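Uronate isomerase (Caulobacter crescentus, PDB 2Q01) catalyses the isomerisation of D-glucuronate to D-fructuronate and of D-galacturonate to D-tagaturonate in pentose and glucuronate interconversion. Local coordinates at residues L28-L31 / V32-L35. Residues are numbered along the deposited sequence; the frame is centred on the assembly and turned at random.
Sequences LYAL and VKDL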
ATOM      1  N   LEU B  28       4.254   0.550  29.343  1.00 38.31           N
ATOM      2  CA  LEU B  28       5.468   0.691  28.539  1.00 28.56           C
ATOM      3  C   LEU B  28       5.826   2.156  28.343  1.00 27.75           C
ATOM      4  O   LEU B  28       7.004   2.520  28.328  1.00 42.84           O
ATOM      5  CB  LEU B  28       5.311  -0.003  27.183  1.00 22.47           C
ATOM      6  CG  LEU B  28       5.197  -1.530  27.179  1.00 24.95           C
ATOM      7  CD1 LEU B  28       4.775  -2.019  25.827  1.00 30.49           C
ATOM      8  CD2 LEU B  28       6.490  -2.206  27.598  1.00 23.07           C
ATOM      9  N   TYR B  29       4.799   2.983  28.191  1.00 30.19           N
ATOM     10  CA  TYR B  29       4.951   4.420  28.014  1.00 28.44           C
ATOM     11  C   TYR B  29       5.492   5.116  29.251  1.00 40.31           C
ATOM     12  O   TYR B  29       6.327   6.009  29.133  1.00 48.39           O
ATOM     13  CB  TYR B  29       3.615   5.029  27.580  1.00 37.93           C
ATOM     14  CG  TYR B  29       3.563   6.539  27.572  1.00 33.92           C
ATOM     15  CD1 TYR B  29       4.302   7.285  26.648  1.00 32.04           C
ATOM     16  CD2 TYR B  29       2.756   7.224  28.479  1.00 33.20           C
ATOM     17  CE1 TYR B  29       4.248   8.674  26.640  1.00 28.63           C
ATOM     18  CE2 TYR B  29       2.696   8.606  28.479  1.00 37.65           C
ATOM     19  CZ  TYR B  29       3.435   9.322  27.553  1.00 43.48           C
ATOM     20  OH  TYR B  29       3.369  10.690  27.561  1.00 56.54           O
ATOM     21  N   ALA B  30       5.027   4.690  30.428  1.00 49.95           N
ATOM     22  CA  ALA B  30       5.512   5.192  31.724  1.00 40.62           C
ATOM     23  C   ALA B  30       7.020   4.976  31.911  1.00 35.56           C
ATOM     24  O   ALA B  30       7.699   5.768  32.560  1.00 42.85           O
ATOM     25  CB  ALA B  30       4.744   4.534  32.856  1.00 41.35           C
ATOM     26  N   LEU B  31       7.525   3.911  31.298  1.00 37.72           N
ATOM     27  CA  LEU B  31       8.929   3.531  31.327  1.00 41.52           C
ATOM     28  C   LEU B  31       9.798   4.459  30.486  1.00 40.78           C
ATOM     29  O   LEU B  31      11.025   4.392  30.542  1.00 53.60           O
ATOM     30  CB  LEU B  31       9.054   2.117  30.758  1.00 30.60           C
ATOM     31  CG  LEU B  31       9.682   0.994  31.566  1.00 46.11           C
ATOM     32  CD1 LEU B  31       8.782   0.611  32.728  1.00 47.32           C
ATOM     33  CD2 LEU B  31       9.877  -0.182  30.644  1.00 52.25           C
ATOM     34  N   VAL B  32       9.153   5.336  29.724  1.00 44.39           N
ATOM     35  CA  VAL B  32       9.792   6.014  28.607  1.00 39.79           C
ATOM     36  C   VAL B  32       9.418   7.510  28.465  1.00 47.65           C
ATOM     37  O   VAL B  32      10.188   8.293  27.891  1.00 48.92           O
ATOM     38  CB  VAL B  32       9.541   5.168  27.318  1.00 35.16           C
ATOM     39  CG1 VAL B  32       8.967   5.958  26.183  1.00 27.03           C
ATOM     40  CG2 VAL B  32      10.796   4.405  26.933  1.00 33.28           C
ATOM     41  N   LYS B  33       8.280   7.906  29.049  1.00 44.44           N
ATOM     42  CA  LYS B  33       7.703   9.258  28.879  1.00 41.01           C
ATOM     43  C   LYS B  33       8.558  10.427  29.363  1.00 39.82           C
ATOM     44  O   LYS B  33       8.400  11.555  28.888  1.00 41.05           O
ATOM     45  CB  LYS B  33       6.307   9.353  29.513  1.00 35.04           C
ATOM     46  CG  LYS B  33       6.258   9.310  31.032  1.00 41.48           C
ATOM     47  CD  LYS B  33       4.824   9.236  31.527  1.00 48.04           C
ATOM     48  CE  LYS B  33       4.764   8.767  32.977  1.00 65.16           C
ATOM     49  NZ  LYS B  33       3.442   8.150  33.305  1.00 60.64           N
ATOM     50  N   ASP B  34       9.453  10.146  30.305  1.00 40.24           N
ATOM     51  CA  ASP B  34      10.243  11.173  30.963  1.00 49.83           C
ATOM     52  C   ASP B  34      11.727  11.065  30.632  1.00 45.29           C
ATOM     53  O   ASP B  34      12.538  11.806  31.183  1.00 50.28           O
ATOM     54  CB  ASP B  34      10.026  11.118  32.480  1.00 57.60           C
ATOM     55  CG  ASP B  34       8.668  11.664  32.900  1.00 75.89           C
ATOM     56  OD1 ASP B  34       8.302  12.772  32.445  1.00 78.84           O
ATOM     57  OD2 ASP B  34       7.972  10.989  33.692  1.00 83.38           O
ATOM     58  N   LEU B  35      12.072  10.142  29.735  1.00 43.48           N
ATOM     59  CA  LEU B  35      13.428  10.051  29.194  1.00 39.18           C
ATOM     60  C   LEU B  35      13.765  11.316  28.405  1.00 41.10           C
ATOM     61  O   LEU B  35      12.859  11.954  27.847  1.00 41.58           O
ATOM     62  CB  LEU B  35      13.576   8.814  28.298  1.00 35.52           C
ATOM     63  CG  LEU B  35      13.767   7.446  28.957  1.00 38.10           C
ATOM     64  CD1 LEU B  35      13.766   6.364  27.903  1.00 37.13           C
ATOM     65  CD2 LEU B  35      15.053   7.385  29.773  1.00 47.62           C
TER
HETATM   66  O   HOH W   1      10.517   7.801  32.475  1.00 42.11           O
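Tyr29 and Lys33 meet in a local CH-pi contact where the chain leaves helix 19-30 and turns toward strand 37-39, an outer strand of a three-stranded parallel sheet in this enzyme of the TIM-barrel clan. The lysine lays its CB over one face of the phenol ring, 3.7 Å from Lys33 CB to the Tyr29 ring centroid and 21° off the ring normal. CB is displaced toward the hydroxyl-bearing side, with Lys33 CB 3.5 Å from Tyr29 CZ. Beyond CG the lysine chain is extended and crosses the tyrosine at about a right angle. The first torsion of Lys33 (chi1 70°) sets CG between the backbone N and carbonyl carbon, sending the aliphatic chain back past Ala30 until Lys33 NZ lies 3.9 Å from Ala30 CB. Tyr29 O accepts two backbone N-H groups, from Val32 N at 3.0 Å and, through a weak and strongly bent bond (128°), from Lys33 N. A type I turn from Val32 to Leu35 follows, closed by a bond from Leu35 N to Val32 O. The buried Val32 side chain packs on Arg433, Ile458 and Thr462 of helices 425-445 and 451-469, while Tyr29 OH is hydrogen-bonded to Asp430. Replacing Tyr29 with an alanine would probably leave Lys33 CB without the ring it packs on and Asp430 without its phenolic partner. The tyrosine thus joins apolar and polar roles: its ring face receives the CB methylene of an exposed lysine, and its hydroxyl ties this part of the chain to helix 425-445.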